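Local coordinates for putative Lipoprotein (Shewanella oneidensis, PDB 3U24), which is of unknown function but binds zinc and calcium ions and is probably a lipoprotein of the DUF885 family, which belongs to a metallopeptidase clan, at residues 112-124 with 156-170. Residues are numbered along the deposited sequence; the frame is centred on the assembly and turned at random.
With EDO (1,2-ethanediol), chain S; ACY (acetic acid), chain Q; EDO (1,2-ethanediol), chain P.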
loop_
_atom_site.group_PDB
_atom_site.type_symbol
_atom_site.label_atom_id
_atom_site.label_comp_id
_atom_site.label_asym_id
_atom_site.label_seq_id
_atom_site.Cartn_x
_atom_site.Cartn_y
_atom_site.Cartn_z
ATOM N N LYS A 112 -5.714 19.529 4.657
ATOM C CA LYS A 112 -4.696 20.543 4.602
ATOM C C LYS A 112 -3.326 20.020 4.991
ATOM O O LYS A 112 -2.571 20.678 5.694
ATOM C CB LYS A 112 -5.109 21.740 5.509
ATOM C CG LYS A 112 -6.351 22.481 5.018
ATOM C CD LYS A 112 -6.633 23.685 5.892
ATOM C CE LYS A 112 -7.473 24.729 5.165
ATOM N NZ LYS A 112 -7.379 26.096 5.796
ATOM N N SER A 113 -2.975 18.846 4.497
ATOM C CA SER A 113 -1.632 18.361 4.727
ATOM C C SER A 113 -0.613 19.212 4.030
ATOM O O SER A 113 0.528 19.167 4.384
ATOM C CB SER A 113 -1.486 16.907 4.298
ATOM O OG SER A 113 -1.566 16.768 2.891
ATOM N N TRP A 114 -1.007 19.953 3.005
ATOM C CA TRP A 114 -0.113 20.908 2.375
ATOM C C TRP A 114 0.393 21.974 3.340
ATOM O O TRP A 114 1.431 22.572 3.083
ATOM C CB TRP A 114 -0.781 21.519 1.106
ATOM C CG TRP A 114 -2.052 22.301 1.359
ATOM C CD1 TRP A 114 -3.353 21.833 1.284
ATOM C CD2 TRP A 114 -2.174 23.717 1.744
ATOM N NE1 TRP A 114 -4.248 22.821 1.580
ATOM C CE2 TRP A 114 -3.615 23.986 1.844
ATOM C CE3 TRP A 114 -1.279 24.753 1.948
ATOM C CZ2 TRP A 114 -4.112 25.240 2.171
ATOM C CZ3 TRP A 114 -1.775 26.033 2.314
ATOM C CH2 TRP A 114 -3.160 26.275 2.417
ATOM N N GLN A 115 -0.308 22.191 4.458
ATOM C CA GLN A 115 0.134 23.127 5.509
ATOM C C GLN A 115 1.067 22.496 6.518
ATOM O O GLN A 115 2.105 23.092 6.829
ATOM C CB GLN A 115 -1.018 23.738 6.323
ATOM C CG GLN A 115 -1.817 24.705 5.522
ATOM C CD GLN A 115 -2.819 25.475 6.370
ATOM O OE1 GLN A 115 -3.485 24.928 7.255
ATOM N NE2 GLN A 115 -2.907 26.751 6.102
ATOM N N TRP A 116 0.684 21.331 7.048
ATOM C CA TRP A 116 1.353 20.760 8.204
ATOM C C TRP A 116 2.270 19.600 7.944
ATOM O O TRP A 116 2.877 19.079 8.900
ATOM C CB TRP A 116 0.347 20.389 9.311
ATOM C CG TRP A 116 -0.811 19.512 8.863
ATOM C CD1 TRP A 116 -2.100 19.920 8.515
ATOM C CD2 TRP A 116 -0.817 18.075 8.708
ATOM N NE1 TRP A 116 -2.875 18.868 8.178
ATOM C CE2 TRP A 116 -2.168 17.721 8.257
ATOM C CE3 TRP A 116 0.113 17.070 8.920
ATOM C CZ2 TRP A 116 -2.530 16.419 7.998
ATOM C CZ3 TRP A 116 -0.263 15.749 8.656
ATOM C CH2 TRP A 116 -1.556 15.433 8.191
ATOM N N ASP A 117 2.401 19.154 6.698
ATOM C CA ASP A 117 3.337 18.051 6.364
ATOM C C ASP A 117 4.415 18.553 5.399
ATOM O O ASP A 117 4.209 18.551 4.173
ATOM C CB ASP A 117 2.601 16.880 5.742
ATOM C CG ASP A 117 3.537 15.775 5.289
ATOM O OD1 ASP A 117 4.767 15.848 5.471
ATOM O OD2 ASP A 117 3.032 14.802 4.705
ATOM N N PRO A 118 5.548 19.019 5.939
ATOM C CA PRO A 118 6.579 19.535 5.056
ATOM C C PRO A 118 7.202 18.447 4.221
ATOM O O PRO A 118 7.860 18.768 3.233
ATOM C CB PRO A 118 7.625 20.152 6.016
ATOM C CG PRO A 118 6.843 20.484 7.253
ATOM C CD PRO A 118 5.804 19.376 7.337
ATOM N N SER A 119 6.997 17.184 4.569
ATOM C CA SER A 119 7.584 16.143 3.757
ATOM C C SER A 119 6.911 16.033 2.387
ATOM O O SER A 119 7.472 15.425 1.479
ATOM C CB SER A 119 7.604 14.789 4.463
ATOM O OG SER A 119 6.336 14.167 4.395
ATOM N N SER A 120 5.725 16.611 2.217
ATOM C CA SER A 120 5.091 16.597 0.896
ATOM C C SER A 120 5.807 17.538 -0.151
ATOM O O SER A 120 5.522 17.466 -1.351
ATOM C CB SER A 120 3.588 16.887 1.038
ATOM O OG SER A 120 3.334 18.104 1.700
ATOM N N TYR A 121 6.783 18.339 0.295
ATOM C CA TYR A 121 7.572 19.168 -0.585
ATOM C C TYR A 121 8.975 18.605 -0.770
ATOM O O TYR A 121 9.866 18.737 0.086
ATOM C CB TYR A 121 7.630 20.582 -0.044
ATOM C CG TYR A 121 6.260 21.167 0.171
ATOM C CD1 TYR A 121 5.587 21.756 -0.871
ATOM C CD2 TYR A 121 5.625 21.091 1.392
ATOM C CE1 TYR A 121 4.336 22.280 -0.705
ATOM C CE2 TYR A 121 4.375 21.628 1.578
ATOM C CZ TYR A 121 3.741 22.243 0.526
ATOM O OH TYR A 121 2.487 22.799 0.642
ATOM N N ASN A 122 9.176 17.969 -1.909
ATOM C CA ASN A 122 10.466 17.326 -2.238
ATOM C C ASN A 122 10.509 17.052 -3.742
ATOM O O ASN A 122 9.657 16.337 -4.268
ATOM C CB ASN A 122 10.621 16.005 -1.457
ATOM C CG ASN A 122 12.027 15.383 -1.577
ATOM O OD1 ASN A 122 12.827 15.703 -2.491
ATOM N ND2 ASN A 122 12.336 14.471 -0.632
ATOM N N VAL A 123 11.474 17.635 -4.435
ATOM C CA VAL A 123 11.532 17.426 -5.913
ATOM C C VAL A 123 12.178 16.082 -6.334
ATOM O O VAL A 123 12.081 15.683 -7.492
ATOM C CB VAL A 123 12.238 18.611 -6.614
ATOM C CG1 VAL A 123 11.545 19.913 -6.234
ATOM C CG2 VAL A 123 13.723 18.651 -6.237
ATOM N N ALA A 124 12.794 15.380 -5.399
ATOM C CA ALA A 124 13.696 14.262 -5.737
ATOM C C ALA A 124 12.962 13.164 -6.520
ATOM O O ALA A 124 13.455 12.691 -7.573
ATOM C CB ALA A 124 14.360 13.693 -4.463
ATOM N N TYR A 156 10.557 25.389 -3.747
ATOM C CA TYR A 156 10.804 25.423 -2.321
ATOM C C TYR A 156 10.403 26.772 -1.650
ATOM O O TYR A 156 10.003 26.761 -0.480
ATOM C CB TYR A 156 12.254 25.015 -2.001
ATOM C CG TYR A 156 12.548 23.523 -2.222
ATOM C CD1 TYR A 156 12.052 22.576 -1.360
ATOM C CD2 TYR A 156 13.329 23.085 -3.288
ATOM C CE1 TYR A 156 12.285 21.226 -1.556
ATOM C CE2 TYR A 156 13.589 21.728 -3.494
ATOM C CZ TYR A 156 13.037 20.808 -2.619
ATOM O OH TYR A 156 13.294 19.466 -2.750
ATOM N N ALA A 157 10.521 27.893 -2.369
ATOM C CA ALA A 157 9.892 29.163 -1.908
ATOM C C ALA A 157 8.383 28.980 -1.658
ATOM O O ALA A 157 7.876 29.458 -0.643
ATOM C CB ALA A 157 10.131 30.350 -2.882
ATOM N N ALA A 158 7.687 28.308 -2.584
ATOM C CA ALA A 158 6.264 27.997 -2.418
ATOM C C ALA A 158 6.021 27.122 -1.159
ATOM O O ALA A 158 5.063 27.323 -0.383
ATOM C CB ALA A 158 5.698 27.293 -3.677
ATOM N N ALA A 159 6.910 26.165 -0.962
ATOM C CA ALA A 159 6.807 25.268 0.176
ATOM C C ALA A 159 6.837 26.097 1.458
ATOM O O ALA A 159 5.980 25.942 2.303
ATOM C CB ALA A 159 7.961 24.265 0.182
ATOM N N ARG A 160 7.820 26.991 1.560
ATOM C CA ARG A 160 8.016 27.720 2.782
ATOM C C ARG A 160 6.878 28.726 3.036
ATOM O O ARG A 160 6.511 28.965 4.197
ATOM C CB ARG A 160 9.393 28.385 2.819
ATOM C CG ARG A 160 10.522 27.365 2.796
ATOM C CD ARG A 160 11.860 28.024 3.003
ATOM N NE ARG A 160 12.179 28.897 1.894
ATOM C CZ ARG A 160 12.877 28.532 0.820
ATOM N NH1 ARG A 160 13.361 27.305 0.682
ATOM N NH2 ARG A 160 13.105 29.401 -0.142
ATOM N N GLY A 161 6.305 29.257 1.963
ATOM C CA GLY A 161 5.131 30.155 2.053
ATOM C C GLY A 161 3.830 29.423 2.399
ATOM O O GLY A 161 2.902 30.034 2.878
ATOM N N ASN A 162 3.757 28.125 2.163
ATOM C CA ASN A 162 2.549 27.343 2.467
ATOM C C ASN A 162 2.563 26.676 3.819
ATOM O O ASN A 162 1.540 26.477 4.427
ATOM C CB ASN A 162 2.420 26.161 1.522
ATOM C CG ASN A 162 1.842 26.513 0.205
ATOM O OD1 ASN A 162 1.341 27.627 -0.014
ATOM N ND2 ASN A 162 1.838 25.505 -0.699
ATOM N N ILE A 163 3.721 26.227 4.236
ATOM C CA ILE A 163 3.821 25.463 5.462
ATOM C C ILE A 163 3.376 26.336 6.629
ATOM O O ILE A 163 3.765 27.486 6.715
ATOM C CB ILE A 163 5.237 24.943 5.694
ATOM C CG1 ILE A 163 5.562 23.871 4.631
ATOM C CG2 ILE A 163 5.364 24.403 7.112
ATOM C CD1 ILE A 163 7.028 23.561 4.459
ATOM N N SER A 164 2.575 25.785 7.527
ATOM C CA SER A 164 2.074 26.535 8.660
ATOM C C SER A 164 1.675 25.575 9.775
ATOM O O SER A 164 0.905 24.659 9.527
ATOM C CB SER A 164 0.846 27.340 8.206
ATOM O OG SER A 164 0.202 27.903 9.327
ATOM N N GLN A 165 2.195 25.803 10.979
ATOM C CA GLN A 165 1.998 24.924 12.130
ATOM C C GLN A 165 2.275 23.478 11.785
ATOM O O GLN A 165 1.406 22.639 11.908
ATOM C CB GLN A 165 0.585 25.043 12.711
ATOM C CG GLN A 165 0.252 26.445 13.181
ATOM C CD GLN A 165 1.185 26.909 14.261
ATOM O OE1 GLN A 165 1.361 26.235 15.315
ATOM N NE2 GLN A 165 1.839 28.046 14.008
ATOM N N PRO A 166 3.498 23.182 11.376
ATOM C CA PRO A 166 3.761 21.799 10.985
ATOM C C PRO A 166 3.902 20.902 12.175
ATOM O O PRO A 166 4.152 21.380 13.263
ATOM C CB PRO A 166 5.106 21.881 10.247
ATOM C CG PRO A 166 5.777 23.105 10.809
ATOM C CD PRO A 166 4.653 24.061 11.160
ATOM N N THR A 167 3.739 19.604 11.960
ATOM C CA THR A 167 4.068 18.622 12.985
ATOM C C THR A 167 5.573 18.426 13.038
ATOM O O THR A 167 6.316 18.610 12.052
ATOM C CB THR A 167 3.446 17.233 12.728
ATOM O OG1 THR A 167 4.168 16.603 11.665
ATOM C CG2 THR A 167 1.960 17.323 12.377
ATOM N N LEU A 168 6.047 18.028 14.199
ATOM C CA LEU A 168 7.466 17.806 14.354
ATOM C C LEU A 168 7.884 16.627 13.481
ATOM O O LEU A 168 8.938 16.649 12.839
ATOM C CB LEU A 168 7.817 17.493 15.824
ATOM C CG LEU A 168 9.274 17.048 16.022
ATOM C CD1 LEU A 168 10.216 18.169 15.558
ATOM C CD2 LEU A 168 9.527 16.594 17.492
ATOM N N GLU A 169 7.086 15.577 13.514
ATOM C CA GLU A 169 7.467 14.325 12.852
ATOM C C GLU A 169 7.592 14.495 11.317
ATOM O O GLU A 169 8.532 13.986 10.695
ATOM C CB GLU A 169 6.453 13.211 13.167
ATOM C CG GLU A 169 6.498 12.750 14.637
ATOM C CD GLU A 169 5.818 13.731 15.638
ATOM O OE1 GLU A 169 5.209 14.765 15.219
ATOM O OE2 GLU A 169 5.895 13.458 16.860
ATOM N N HIS A 170 6.665 15.213 10.698
ATOM C CA HIS A 170 6.735 15.320 9.242
ATOM C C HIS A 170 7.834 16.263 8.852
ATOM O O HIS A 170 8.408 16.134 7.755
ATOM C CB HIS A 170 5.368 15.713 8.643
ATOM C CG HIS A 170 4.297 14.648 8.828
ATOM N ND1 HIS A 170 3.556 14.555 9.941
ATOM C CD2 HIS A 170 3.914 13.564 8.012
ATOM C CE1 HIS A 170 2.701 13.509 9.846
ATOM N NE2 HIS A 170 2.922 12.891 8.672
HETATM C C1 EDO S . 5.783 14.134 -3.123
HETATM O O1 EDO S . 6.609 15.144 -3.736
HETATM C C2 EDO S . 6.211 13.864 -1.669
HETATM O O2 EDO S . 7.518 13.281 -1.554
HETATM C C ACY Q . -0.076 12.487 5.536
HETATM O O ACY Q . 0.837 12.134 6.329
HETATM O OXT ACY Q . -1.138 11.816 5.349
HETATM C CH3 ACY Q . 0.122 13.727 4.731
HETATM C C1 EDO P . 7.534 15.120 -7.133
HETATM O O1 EDO P . 8.877 14.950 -6.647
HETATM C C2 EDO P . 7.140 16.599 -7.321
HETATM O O2 EDO P . 7.805 17.110 -8.475
HETATM O O HOH W 1 -0.458 27.977 4.964
#
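Tyr121 lies with one ring face on Ala159, whose CB stands over that face, 3.9 Å from the ring centroid, a CH-pi contact. The setting is an all-helical part of the DUF885 fold: the connection between helices 88-111 and 124-131, with its short helix 113-116 and a 3-10 segment, packs against the C-terminal half of helix 152-162 and the link into helix 168-179. The phenol oxygen joins both segments, since Asn162 ND2 donates to Tyr121 OH over 3.1 Å, near the amide plane, while Tyr121 OH itself donates to Trp114 O at 2.7 Å. A leucine in place of Tyr121 would probably leave Asn162 ND2 and Trp114 O without this shared partner and strip Ala159 of its aromatic cover. At one flank, Val123 N donates almost straight to Tyr156 OH, which Asn178 also binds. Beyond Tyr121, Ile163 CD1 and Pro166 CB rest on the Pro118 ring, Pro166 CB 3.7 Å from Pro118 CG.

Where helix 152-162 ends, the backbones meet directly: Ser164 N donates a hydrogen bond to Gln115 O at 2.8 Å, and Thr167 N another to Trp116 O, in the carbonyl plane. A water extends this seam, accepting from Gln115 NE2 and donating to Asn162 O.

Trp116 turns the edge of its six-membered ring to one face of His170, a T-shaped pair with planes at 75°. With Trp116 CG wedged between backbone N and carbonyl carbon (chi1 52°), the two side chains run side by side, bringing CZ3 over the imidazole face; Trp116 NE1 is bonded to Phe111 O. His170 is positioned in turn by Thr167 OG1, 2.7 Å from its ND1, and by Leu516 O at NE2. The Asp117 side chain crosses that of His170 at about a right angle, its OD1 3.2 Å from His170 CB, carboxylate and ring planes 55° apart; OD1 takes the Ser119 OG hydroxyl at 2.5 Å on the syn lone pair.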